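Local coordinates for protein putative acetyl xylan esterase (Cellvibrio japonicus, PDB 2W9X) that removes acetyl groups from plant cell wall polysaccharides, acting on acetylated xylan and, with a large preference, on acetylated glucomannan, at residues 113-118 / 169-174; 151-156 / 178-183; 158-163 / 331-336; 244-249 / 292-297. All coordinates share one frame; numbering follows the deposited sequence. Where two conformers were deposited one is given.

In the fold
The four contacts illustrate how an SGNH-type esterase assembles its active site from loops at one end of a parallel sheet. Contacts 1, 2 and 3 are neighbours, their centres about 11 to 13 Å apart, and their segments alternate along the chain. Contact 2 holds the inferred nucleophile, Ser151, and contact 3 holds His336, inferred to raise its nucleophilicity; Tyr156 OH meets His334 ND1 at 2.6 Å between them. Contact 1 brings the N-terminal domain to this site, the side chain of Glu116 lying about 6 Å from that of Ser151. Contact 4, its centre about 15 Å from that of contact 2, carries Asn247, a probable transition-state stabiliser, and touches contact 2 where Thr246 OG1 meets Phe152 CE2.

Contact 1: 113-118 / 169-174; sequences KLTETQ and ELFKTT
The ring of Phe171 receives the methyl group of Thr115 on one face, while the backbone O of Glu116 stands at its edge, near the ring plane. Thr115 CG2 lies 4.0 Å from the ring centroid and 23° off the normal, a CH-pi contact displaced toward the rim, and Thr115 CB comes to 3.6 Å from Phe171 CE1. Phe171 swings its CG anti to the backbone N (chi1 167°), which carries the ring from the helix to the loop 113-118. The same methyl group also rests against the helix backbone, with Thr115 CG2 at 3.4 Å from Phe171 O.

That carbonyl is tied to the loop by water 1, which donates to Phe171 O at 2.8 Å and accepts from Glu116 N at 3.0 Å. Next to this bridge, Thr174 CB points toward loop 113-118, while Thr174 OG1 turns back to Leu170 O (2.8 Å) and also pairs with Gly157 N. The hydroxyl of Thr115 is engaged by Asn75 and Ile76, and Lys113 NZ donates to Thr115 O at 2.7 Å.

The loop follows strand 108-113 of the N-terminal domain, whereas Phe171 belongs to helix 167-173 of the esterase domain. Between these two segments the link is mainly a CH-pi contact and one water bridge, and Glu116, bonded to Ser198 and weakly to a bound glycerol, lies near the catalytic pocket.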
loop_
_atom_site.group_PDB
_atom_site.type_symbol
_atom_site.label_atom_id
_atom_site.label_comp_id
_atom_site.label_asym_id
_atom_site.label_seq_id
_atom_site.Cartn_x
_atom_site.Cartn_y
_atom_site.Cartn_z
ATOM N N LYS B 113 12.186 27.161 10.609
ATOM C CA LYS B 113 10.873 27.770 10.846
ATOM C C LYS B 113 9.971 26.770 11.602
ATOM O O LYS B 113 9.925 25.581 11.272
ATOM C CB LYS B 113 10.255 28.184 9.508
ATOM C CG LYS B 113 8.823 28.695 9.532
ATOM C CD LYS B 113 8.222 28.469 8.144
ATOM C CE LYS B 113 7.332 29.601 7.678
ATOM N NZ LYS B 113 5.974 29.542 8.246
ATOM N N LEU B 114 9.277 27.267 12.625
ATOM C CA LEU B 114 8.431 26.433 13.490
ATOM C C LEU B 114 6.958 26.669 13.214
ATOM O O LEU B 114 6.155 25.752 13.254
ATOM C CB LEU B 114 8.712 26.785 14.960
ATOM C CG LEU B 114 9.838 26.114 15.734
ATOM C CD1 LEU B 114 10.997 25.685 14.892
ATOM C CD2 LEU B 114 10.274 26.935 16.938
ATOM N N THR B 115 6.610 27.920 12.938
ATOM C CA THR B 115 5.221 28.361 12.926
ATOM C C THR B 115 4.603 28.355 11.519
ATOM O O THR B 115 5.307 28.213 10.516
ATOM C CB THR B 115 5.104 29.763 13.523
ATOM O OG1 THR B 115 6.119 30.596 12.956
ATOM C CG2 THR B 115 5.271 29.731 15.050
ATOM N N GLU B 116 3.278 28.478 11.469
ATOM C CA GLU B 116 2.538 28.514 10.224
ATOM C C GLU B 116 2.110 29.941 9.931
ATOM O O GLU B 116 1.664 30.661 10.839
ATOM C CB GLU B 116 1.296 27.622 10.294
ATOM C CG GLU B 116 0.498 27.627 8.990
ATOM C CD GLU B 116 -0.717 26.726 9.005
ATOM O OE1 GLU B 116 -1.350 26.546 10.070
ATOM O OE2 GLU B 116 -1.056 26.204 7.925
ATOM N N THR B 117 2.260 30.324 8.663
ATOM C CA THR B 117 1.859 31.624 8.134
ATOM C C THR B 117 0.989 31.379 6.903
ATOM O O THR B 117 1.507 31.058 5.825
ATOM C CB THR B 117 3.087 32.460 7.695
ATOM O OG1 THR B 117 3.943 31.659 6.858
ATOM C CG2 THR B 117 3.887 32.978 8.899
ATOM N N GLN B 118 -0.329 31.499 7.060
ATOM C CA GLN B 118 -1.257 31.247 5.942
ATOM C C GLN B 118 -1.533 32.473 5.077
ATOM O O GLN B 118 -1.913 32.349 3.909
ATOM C CB GLN B 118 -2.571 30.645 6.451
ATOM C CG GLN B 118 -2.409 29.208 6.945
ATOM C CD GLN B 118 -3.699 28.607 7.461
ATOM O OE1 GLN B 118 -4.231 29.036 8.485
ATOM N NE2 GLN B 118 -4.199 27.589 6.765
ATOM N N GLU B 169 -2.162 31.710 21.228
ATOM C CA GLU B 169 -1.702 30.458 21.831
ATOM C C GLU B 169 -1.547 29.385 20.765
ATOM O O GLU B 169 -0.579 28.620 20.774
ATOM C CB GLU B 169 -2.675 30.001 22.933
ATOM C CG GLU B 169 -2.566 30.826 24.238
ATOM C CD GLU B 169 -3.739 30.622 25.213
ATOM O OE1 GLU B 169 -4.756 30.013 24.825
ATOM O OE2 GLU B 169 -3.640 31.095 26.373
ATOM N N LEU B 170 -2.500 29.346 19.836
ATOM C CA LEU B 170 -2.435 28.432 18.694
ATOM C C LEU B 170 -1.199 28.705 17.844
ATOM O O LEU B 170 -0.454 27.789 17.508
ATOM C CB LEU B 170 -3.722 28.496 17.863
ATOM C CG LEU B 170 -3.829 27.707 16.544
ATOM C CD1 LEU B 170 -3.495 26.226 16.742
ATOM C CD2 LEU B 170 -5.242 27.872 15.963
ATOM N N PHE B 171 -0.965 29.966 17.516
ATOM C CA PHE B 171 0.224 30.339 16.760
ATOM C C PHE B 171 1.524 29.897 17.465
ATOM O O PHE B 171 2.371 29.251 16.835
ATOM C CB PHE B 171 0.232 31.852 16.454
ATOM C CG PHE B 171 1.556 32.361 15.966
ATOM C CD1 PHE B 171 1.916 32.221 14.630
ATOM C CD2 PHE B 171 2.458 32.960 16.853
ATOM C CE1 PHE B 171 3.161 32.684 14.177
ATOM C CE2 PHE B 171 3.701 33.413 16.419
ATOM C CZ PHE B 171 4.053 33.280 15.073
ATOM N N LYS B 172 1.661 30.243 18.755
ATOM C CA LYS B 172 2.856 29.929 19.568
ATOM C C LYS B 172 3.125 28.439 19.748
ATOM O O LYS B 172 4.283 28.013 19.820
ATOM C CB LYS B 172 2.744 30.521 20.989
ATOM C CG LYS B 172 2.969 32.002 21.126
ATOM C CD LYS B 172 2.950 32.379 22.613
ATOM N N THR B 173 2.058 27.657 19.877
ATOM C CA THR B 173 2.194 26.254 20.221
ATOM C C THR B 173 2.335 25.365 18.987
ATOM O O THR B 173 2.561 24.161 19.103
ATOM C CB THR B 173 1.043 25.773 21.139
ATOM O OG1 THR B 173 -0.226 26.025 20.514
ATOM C CG2 THR B 173 1.106 26.471 22.508
ATOM N N THR B 174 2.234 25.962 17.805
ATOM C CA THR B 174 2.393 25.219 16.555
ATOM C C THR B 174 3.894 25.077 16.258
ATOM O O THR B 174 4.597 26.073 16.065
ATOM C CB THR B 174 1.589 25.869 15.374
ATOM O OG1 THR B 174 0.184 25.834 15.662
ATOM C CG2 THR B 174 1.844 25.138 14.049
HETATM O O HOH W 1 1.893 28.825 14.070
#

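Contact 2: 151-156 / 178-183; sequences SFTVGY and MAFGPL
Thr153 and Phe180 meet at a slant, the hydroxyl of one against the far end of the other: Thr153 OG1 lies 3.6 Å from Phe180 CZ, approaching obliquely to the ring. The backbone of the preceding residue supports the same end, with Phe152 O at 3.5 Å from Phe180 CE2. Phe180 reaches them because its CG sits between its own backbone N and carbonyl carbon (chi1 60°), which sends the ring out toward Phe152 and Thr153. One ring face has water 2 above its centre, 3.6 Å from the plane. This water spans the two backbones, donating to Thr153 O and accepting from Gly181 N, both at 2.7 Å, so an amide in the first turn of helix 180-187 is satisfied through solvent.

Helix 151-154 begins with Ser151, the inferred nucleophile. The arrangement is that of SGNH hydrolases, in which the serine follows the first strand of the parallel sheet, here 144-149, and opens a short helix. Where that helix ends, Gly155 adopts positive phi, and Ser151 O accepts from both Gly155 N and Tyr156 N, which come from opposite faces of the carbonyl plane.

Ala179, the N-cap residue of helix 180-187, points its methyl group toward this turn. Ala179 CB is 3.6 Å from Thr153 O and 3.8 Å from Gly155 CA, close packing at the helix end. Beyond the contact, the Phe180 ring also packs on Asp342, Leu345 and Leu349 of helix 339-354, while Thr153 leans on Ile194 and Ala196 of strand 191-196.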
loop_
_atom_site.group_PDB
_atom_site.type_symbol
_atom_site.label_atom_id
_atom_site.label_comp_id
_atom_site.label_asym_id
_atom_site.label_seq_id
_atom_site.Cartn_x
_atom_site.Cartn_y
_atom_site.Cartn_z
ATOM N N SER B 151 -3.852 20.670 8.629
ATOM C CA SER B 151 -3.425 21.001 10.005
ATOM C C SER B 151 -2.597 19.908 10.669
ATOM O O SER B 151 -1.640 20.190 11.393
ATOM C CB SER B 151 -4.631 21.281 10.904
ATOM O OG SER B 151 -5.496 22.230 10.325
ATOM N N PHE B 152 -2.996 18.655 10.451
ATOM C CA PHE B 152 -2.246 17.519 11.021
ATOM C C PHE B 152 -0.810 17.523 10.510
ATOM O O PHE B 152 0.130 17.338 11.275
ATOM C CB PHE B 152 -2.902 16.182 10.658
ATOM C CG PHE B 152 -4.280 15.983 11.220
ATOM C CD1 PHE B 152 -4.799 16.817 12.208
ATOM C CD2 PHE B 152 -5.060 14.910 10.779
ATOM C CE1 PHE B 152 -6.091 16.599 12.735
ATOM C CE2 PHE B 152 -6.349 14.683 11.307
ATOM C CZ PHE B 152 -6.851 15.519 12.288
ATOM N N THR B 153 -0.630 17.772 9.212
ATOM C CA THR B 153 0.722 17.804 8.626
ATOM C C THR B 153 1.544 19.032 9.069
ATOM O O THR B 153 2.762 18.917 9.320
ATOM C CB THR B 153 0.654 17.685 7.069
ATOM O OG1 THR B 153 0.049 16.435 6.713
ATOM C CG2 THR B 153 2.029 17.760 6.458
ATOM N N VAL B 154 0.884 20.187 9.165
ATOM C CA VAL B 154 1.489 21.424 9.701
ATOM C C VAL B 154 2.019 21.249 11.143
ATOM O O VAL B 154 3.053 21.813 11.504
ATOM C CB VAL B 154 0.464 22.593 9.717
ATOM C CG1 VAL B 154 1.007 23.806 10.481
ATOM C CG2 VAL B 154 0.014 23.001 8.282
ATOM N N GLY B 155 1.293 20.503 11.972
ATOM C CA GLY B 155 1.597 20.440 13.408
ATOM C C GLY B 155 0.813 21.473 14.213
ATOM O O GLY B 155 1.248 21.917 15.264
ATOM N N TYR B 156 -0.336 21.872 13.678
ATOM C CA TYR B 156 -1.316 22.730 14.346
ATOM C C TYR B 156 -1.489 22.424 15.820
ATOM O O TYR B 156 -2.004 21.350 16.182
ATOM C CB TYR B 156 -2.655 22.522 13.655
ATOM C CG TYR B 156 -3.871 23.301 14.132
ATOM C CD1 TYR B 156 -4.439 24.278 13.321
ATOM C CD2 TYR B 156 -4.533 22.975 15.329
ATOM C CE1 TYR B 156 -5.600 24.957 13.703
ATOM C CE2 TYR B 156 -5.687 23.655 15.723
ATOM C CZ TYR B 156 -6.209 24.640 14.898
ATOM O OH TYR B 156 -7.349 25.308 15.279
ATOM N N MET B 178 8.327 19.520 14.917
ATOM C CA MET B 178 7.952 18.363 15.741
ATOM C C MET B 178 6.749 17.575 15.228
ATOM O O MET B 178 6.393 16.541 15.807
ATOM C CB MET B 178 7.776 18.775 17.181
ATOM C CG MET B 178 9.119 19.157 17.711
ATOM S SD MET B 178 9.092 19.314 19.423
ATOM C CE MET B 178 8.069 20.759 19.573
ATOM N N ALA B 179 6.152 18.043 14.132
ATOM C CA ALA B 179 5.144 17.256 13.442
ATOM C C ALA B 179 5.817 16.027 12.810
ATOM O O ALA B 179 7.035 15.985 12.661
ATOM C CB ALA B 179 4.418 18.102 12.389
ATOM N N PHE B 180 5.007 15.050 12.401
ATOM C CA PHE B 180 5.519 13.762 11.925
ATOM C C PHE B 180 6.378 13.815 10.650
ATOM O O PHE B 180 7.211 12.934 10.430
ATOM C CB PHE B 180 4.370 12.746 11.774
ATOM C CG PHE B 180 3.289 13.176 10.797
ATOM C CD1 PHE B 180 3.455 12.996 9.406
ATOM C CD2 PHE B 180 2.090 13.720 11.267
ATOM C CE1 PHE B 180 2.457 13.382 8.496
ATOM C CE2 PHE B 180 1.089 14.101 10.381
ATOM C CZ PHE B 180 1.276 13.932 8.978
ATOM N N GLY B 181 6.194 14.846 9.828
ATOM C CA GLY B 181 6.915 14.968 8.569
ATOM C C GLY B 181 8.413 15.209 8.712
ATOM O O GLY B 181 9.214 14.386 8.258
ATOM N N PRO B 182 8.803 16.338 9.325
ATOM C CA PRO B 182 10.235 16.562 9.633
ATOM C C PRO B 182 10.876 15.434 10.441
ATOM O O PRO B 182 12.014 15.063 10.157
ATOM C CB PRO B 182 10.218 17.879 10.411
ATOM C CG PRO B 182 9.073 18.605 9.796
ATOM C CD PRO B 182 8.001 17.514 9.710
ATOM N N LEU B 183 10.149 14.876 11.414
ATOM C CA LEU B 183 10.675 13.773 12.230
ATOM C C LEU B 183 10.934 12.526 11.391
ATOM O O LEU B 183 11.960 11.866 11.566
ATOM C CB LEU B 183 9.737 13.418 13.392
ATOM C CG LEU B 183 9.394 14.414 14.498
ATOM C CD1 LEU B 183 8.451 13.722 15.483
ATOM C CD2 LEU B 183 10.642 15.009 15.203
HETATM O O HOH W 2 4.209 16.593 9.265
#

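Contact 3: 158-163 / 331-336; sequences NTSPSR and SGCHWH
Arg163 and Cys333 have their CA atoms 4.1 Å apart where two irregular loops pass each other, and one backbone bond joins the two loops: His334 N donates to Arg163 O at 2.9 Å and 160°. The loop 331-336 curls on itself, with Trp335 and His336 both facing Gly332 in a G1 beta bulge, and Gly332 N donates to His336 O. This curl leads into His336, inferred to raise the nucleophilicity of Ser151; its ND1 donates to His334 O from above the carbonyl plane.

The Arg163 side chain passes at a slant over one face of the Trp335 indole. The guanidinium is stacked flat on the indole, planes at 6°, with Arg163 CZ 3.5 Å from the centroid of the six-membered ring in a cation-pi contact. Further back, Arg163 CD sits over the five-membered ring, 3.3 Å from its centroid. An arginine chain extended from CG to NE covers both rings at once. Ser331 CB occupies the other face of the guanidinium, while NE and NH2 are held by the carbonyls of Tyr330 and Asp329. Two waters join the loops on the Ser331 side: water 3 links Ser160 O with Ser331 OG, and water 4 donates to Pro161 O and Ser331 O. Ser160 CB rests 3.5 Å from Cys333 SG.

The disulfide from Cys333 to Cys165 pins the pair of loops just ahead of helix 167-173, against which Cys333 and His334 pack at Leu170. From here the chain of 331-336 runs on into helix 339-354, and Asn158 reaches that helix through Asp342.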
loop_
_atom_site.group_PDB
_atom_site.type_symbol
_atom_site.label_atom_id
_atom_site.label_comp_id
_atom_site.label_asym_id
_atom_site.label_seq_id
_atom_site.Cartn_x
_atom_site.Cartn_y
_atom_site.Cartn_z
ATOM N N ASN B 158 0.413 21.571 18.157
ATOM C CA ASN B 158 0.879 20.248 18.600
ATOM C C ASN B 158 1.592 20.250 19.967
ATOM O O ASN B 158 1.522 19.258 20.703
ATOM C CB ASN B 158 1.690 19.511 17.509
ATOM C CG ASN B 158 2.979 20.247 17.107
ATOM O OD1 ASN B 158 3.254 21.346 17.570
ATOM N ND2 ASN B 158 3.776 19.616 16.247
ATOM N N THR B 159 2.251 21.356 20.315
ATOM C CA THR B 159 2.952 21.442 21.601
ATOM C C THR B 159 2.109 22.107 22.694
ATOM O O THR B 159 2.612 22.394 23.770
ATOM C CB THR B 159 4.297 22.210 21.497
ATOM O OG1 THR B 159 4.023 23.596 21.259
ATOM C CG2 THR B 159 5.164 21.642 20.362
ATOM N N SER B 160 0.843 22.385 22.413
ATOM C CA SER B 160 -0.023 22.971 23.434
ATOM C C SER B 160 -0.380 21.920 24.474
ATOM O O SER B 160 -0.767 20.804 24.107
ATOM C CB SER B 160 -1.308 23.528 22.824
ATOM O OG SER B 160 -2.136 24.056 23.851
ATOM N N PRO B 161 -0.249 22.272 25.773
ATOM C CA PRO B 161 -0.658 21.411 26.889
ATOM C C PRO B 161 -2.182 21.402 27.042
ATOM O O PRO B 161 -2.741 20.560 27.759
ATOM C CB PRO B 161 -0.012 22.089 28.089
ATOM C CG PRO B 161 0.006 23.547 27.717
ATOM C CD PRO B 161 0.315 23.551 26.247
ATOM N N SER B 162 -2.832 22.337 26.344
ATOM C CA SER B 162 -4.267 22.588 26.464
ATOM C C SER B 162 -4.981 22.518 25.113
ATOM O O SER B 162 -4.445 22.930 24.068
ATOM C CB SER B 162 -4.506 23.962 27.105
ATOM O OG SER B 162 -5.891 24.264 27.135
ATOM N N ARG B 163 -6.208 22.011 25.148
ATOM C CA ARG B 163 -7.026 21.934 23.946
ATOM C C ARG B 163 -7.772 23.241 23.711
ATOM O O ARG B 163 -8.337 23.444 22.640
ATOM C CB ARG B 163 -8.002 20.766 24.046
ATOM C CG ARG B 163 -7.340 19.407 23.982
ATOM C CD ARG B 163 -8.402 18.320 23.836
ATOM N NE ARG B 163 -7.854 16.962 23.748
ATOM C CZ ARG B 163 -7.851 16.078 24.745
ATOM N NH1 ARG B 163 -8.344 16.390 25.939
ATOM N NH2 ARG B 163 -7.344 14.871 24.549
ATOM N N SER B 331 -4.473 15.691 22.050
ATOM C CA SER B 331 -4.446 16.640 23.176
ATOM C C SER B 331 -3.904 18.042 22.837
ATOM O O SER B 331 -3.815 18.882 23.720
ATOM C CB SER B 331 -3.696 16.041 24.382
ATOM O OG SER B 331 -2.307 16.020 24.113
ATOM N N GLY B 332 -3.570 18.287 21.566
ATOM C CA GLY B 332 -3.149 19.619 21.116
ATOM C C GLY B 332 -4.333 20.536 20.892
ATOM O O GLY B 332 -5.473 20.120 21.090
ATOM N N CYS B 333 -4.079 21.775 20.462
ATOM C CA CYS B 333 -5.170 22.757 20.332
ATOM C C CYS B 333 -6.343 22.193 19.539
ATOM O O CYS B 333 -6.157 21.634 18.463
ATOM C CB CYS B 333 -4.710 24.041 19.645
ATOM S SG CYS B 333 -3.549 25.035 20.567
ATOM N N HIS B 334 -7.547 22.387 20.080
ATOM C CA HIS B 334 -8.793 22.036 19.396
ATOM C C HIS B 334 -8.819 20.583 18.946
ATOM O O HIS B 334 -9.206 20.288 17.813
ATOM C CB HIS B 334 -9.049 22.992 18.217
ATOM C CG HIS B 334 -8.889 24.438 18.582
ATOM N ND1 HIS B 334 -8.314 25.360 17.736
ATOM C CD2 HIS B 334 -9.217 25.115 19.711
ATOM C CE1 HIS B 334 -8.292 26.546 18.324
ATOM N NE2 HIS B 334 -8.828 26.424 19.527
ATOM N N TRP B 335 -8.404 19.680 19.842
ATOM C CA TRP B 335 -8.419 18.235 19.564
ATOM C C TRP B 335 -7.581 17.863 18.306
ATOM O O TRP B 335 -7.993 17.030 17.497
ATOM C CB TRP B 335 -9.867 17.681 19.500
ATOM C CG TRP B 335 -10.580 17.802 20.859
ATOM C CD1 TRP B 335 -11.205 18.910 21.358
ATOM C CD2 TRP B 335 -10.665 16.799 21.881
ATOM N NE1 TRP B 335 -11.678 18.662 22.630
ATOM C CE2 TRP B 335 -11.371 17.369 22.970
ATOM C CE3 TRP B 335 -10.220 15.470 21.980
ATOM C CZ2 TRP B 335 -11.625 16.659 24.162
ATOM C CZ3 TRP B 335 -10.481 14.761 23.144
ATOM C CH2 TRP B 335 -11.168 15.362 24.233
ATOM N N HIS B 336 -6.397 18.472 18.173
ATOM C CA HIS B 336 -5.442 18.080 17.129
ATOM C C HIS B 336 -4.316 17.172 17.669
ATOM O O HIS B 336 -4.088 17.116 18.866
ATOM C CB HIS B 336 -4.863 19.305 16.402
ATOM C CG HIS B 336 -5.793 19.905 15.399
ATOM N ND1 HIS B 336 -6.947 20.571 15.757
ATOM C CD2 HIS B 336 -5.728 19.960 14.049
ATOM C CE1 HIS B 336 -7.557 20.996 14.664
ATOM N NE2 HIS B 336 -6.831 20.650 13.618
HETATM O O HOH W 3 -0.811 18.235 24.896
HETATM O O HOH W 4 -4.499 18.782 26.588
#

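Contact 4: 244-249 / 292-297; sequences LGTNDF and MNSDQS
Thr246 and Ser294 face each other across two waters, with Thr246 OG1 and Ser294 OG 4.2 Å apart. Water 5 lies 2.7 Å from Thr246 OG1 and 2.7 Å from Ser294 OG. Water 6 is 2.6 Å from the same Thr246 OG1 and accepts from Ser294 N at 3.1 Å, so the threonine hydroxyl serves two bridges and the serine is gripped through both side chain and backbone. Deeper in, Asn293 CB points toward 244-249, and its side chain ends near the Leu244 carbonyl; at the far end Ser297 OG stands 3.9 Å from Phe249 O.

What positions these groups is local backbone geometry. Ser294 OG accepts from Gln296 N at 158°, an ST turn that bends the chain as it leaves strand 288-294. On the other side, Gly245 is the N-cap of helix 246-249 and has positive phi. Further out, the hydroxyl of Tyr269 is hydrogen-bonded to Leu244 O, and its ring meets that of Phe249 edge-to-face. The carboxylate of Asp248 takes backbone N-H groups of Ile202, Val203 and Arg204.

Segment 244-249 follows strand 239-243, and 292-297 takes in the end of the neighbouring parallel strand 288-294, at the end of the sheet where the active site lies. A join made largely through water links the strand end to the short helix bearing Asn247, which probably stabilises the transition state, as in related enzymes.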
loop_
_atom_site.group_PDB
_atom_site.type_symbol
_atom_site.label_atom_id
_atom_site.label_comp_id
_atom_site.label_asym_id
_atom_site.label_seq_id
_atom_site.Cartn_x
_atom_site.Cartn_y
_atom_site.Cartn_z
ATOM N N LEU B 244 -4.904 14.227 3.328
ATOM C CA LEU B 244 -5.971 15.192 3.050
ATOM C C LEU B 244 -7.315 14.465 2.980
ATOM O O LEU B 244 -7.394 13.345 2.455
ATOM C CB LEU B 244 -5.691 15.938 1.712
ATOM C CG LEU B 244 -4.551 16.978 1.647
ATOM C CD1 LEU B 244 -4.243 17.443 0.184
ATOM C CD2 LEU B 244 -4.893 18.192 2.528
ATOM N N GLY B 245 -8.370 15.100 3.474
ATOM C CA GLY B 245 -9.691 14.478 3.503
ATOM C C GLY B 245 -10.438 14.678 4.818
ATOM O O GLY B 245 -11.667 14.588 4.850
ATOM N N THR B 246 -9.708 14.921 5.911
ATOM C CA THR B 246 -10.359 15.246 7.189
ATOM C C THR B 246 -11.235 16.497 7.013
ATOM O O THR B 246 -12.390 16.524 7.432
ATOM C CB THR B 246 -9.348 15.404 8.351
ATOM O OG1 THR B 246 -8.849 14.106 8.712
ATOM C CG2 THR B 246 -10.033 16.033 9.600
ATOM N N ASN B 247 -10.698 17.515 6.355
ATOM C CA ASN B 247 -11.472 18.726 6.156
ATOM C C ASN B 247 -12.578 18.572 5.117
ATOM O O ASN B 247 -13.634 19.197 5.252
ATOM C CB ASN B 247 -10.567 19.903 5.848
ATOM C CG ASN B 247 -9.702 20.260 7.031
ATOM O OD1 ASN B 247 -8.485 20.356 6.914
ATOM N ND2 ASN B 247 -10.328 20.418 8.191
ATOM N N ASP B 248 -12.372 17.720 4.117
ATOM C CA ASP B 248 -13.480 17.417 3.185
ATOM C C ASP B 248 -14.666 16.822 3.923
ATOM O O ASP B 248 -15.806 17.164 3.620
ATOM C CB ASP B 248 -13.052 16.466 2.052
ATOM C CG ASP B 248 -11.952 17.045 1.213
ATOM O OD1 ASP B 248 -12.267 17.587 0.131
ATOM O OD2 ASP B 248 -10.776 16.985 1.659
ATOM N N PHE B 249 -14.392 15.939 4.897
ATOM C CA PHE B 249 -15.458 15.069 5.431
ATOM C C PHE B 249 -15.832 15.229 6.909
ATOM O O PHE B 249 -16.797 14.622 7.351
ATOM C CB PHE B 249 -15.180 13.581 5.125
ATOM C CG PHE B 249 -15.008 13.285 3.660
ATOM C CD1 PHE B 249 -16.063 13.458 2.767
ATOM C CD2 PHE B 249 -13.792 12.837 3.176
ATOM C CE1 PHE B 249 -15.902 13.183 1.409
ATOM C CE2 PHE B 249 -13.620 12.570 1.821
ATOM C CZ PHE B 249 -14.681 12.730 0.943
ATOM N N MET B 292 -2.370 8.972 3.542
ATOM C CA MET B 292 -2.405 8.757 4.988
ATOM C C MET B 292 -3.596 9.476 5.628
ATOM O O MET B 292 -3.747 10.680 5.451
ATOM C CB MET B 292 -1.077 9.268 5.567
ATOM C CG MET B 292 -0.936 9.174 7.071
ATOM S SD MET B 292 0.786 9.512 7.456
ATOM C CE MET B 292 0.693 9.443 9.239
ATOM N N ASN B 293 -4.461 8.738 6.333
ATOM C CA ASN B 293 -5.646 9.323 6.961
ATOM C C ASN B 293 -6.004 8.663 8.295
ATOM O O ASN B 293 -5.470 7.616 8.655
ATOM C CB ASN B 293 -6.891 9.338 6.035
ATOM C CG ASN B 293 -6.677 10.146 4.761
ATOM O OD1 ASN B 293 -7.081 11.329 4.662
ATOM N ND2 ASN B 293 -6.064 9.509 3.765
ATOM N N SER B 294 -6.908 9.310 9.022
ATOM C CA SER B 294 -7.358 8.851 10.341
ATOM C C SER B 294 -8.432 7.785 10.189
ATOM O O SER B 294 -8.991 7.579 9.075
ATOM C CB SER B 294 -7.977 10.018 11.107
ATOM O OG SER B 294 -9.243 10.314 10.522
ATOM N N ASP B 295 -8.733 7.140 11.321
ATOM C CA ASP B 295 -9.840 6.211 11.438
ATOM C C ASP B 295 -11.091 6.948 11.947
ATOM O O ASP B 295 -11.971 6.346 12.541
ATOM C CB ASP B 295 -9.465 5.062 12.393
ATOM C CG ASP B 295 -9.151 5.543 13.847
ATOM O OD1 ASP B 295 -9.075 6.754 14.118
ATOM O OD2 ASP B 295 -8.947 4.678 14.714
ATOM N N GLN B 296 -11.165 8.258 11.728
ATOM C CA GLN B 296 -12.288 9.000 12.294
ATOM C C GLN B 296 -13.401 9.282 11.274
ATOM O O GLN B 296 -13.383 8.761 10.146
ATOM C CB GLN B 296 -11.773 10.270 12.990
ATOM C CG GLN B 296 -10.809 9.939 14.159
ATOM C CD GLN B 296 -11.524 9.341 15.355
ATOM O OE1 GLN B 296 -12.400 9.978 15.928
ATOM N NE2 GLN B 296 -11.161 8.097 15.734
ATOM N N SER B 297 -14.378 10.084 11.686
ATOM C CA SER B 297 -15.576 10.374 10.869
ATOM C C SER B 297 -16.285 9.091 10.419
ATOM O O SER B 297 -16.716 8.997 9.264
ATOM C CB SER B 297 -15.247 11.290 9.671
ATOM O OG SER B 297 -14.868 12.602 10.099
HETATM O O HOH W 5 -9.977 12.913 10.883
HETATM O O HOH W 6 -7.368 12.097 7.847
#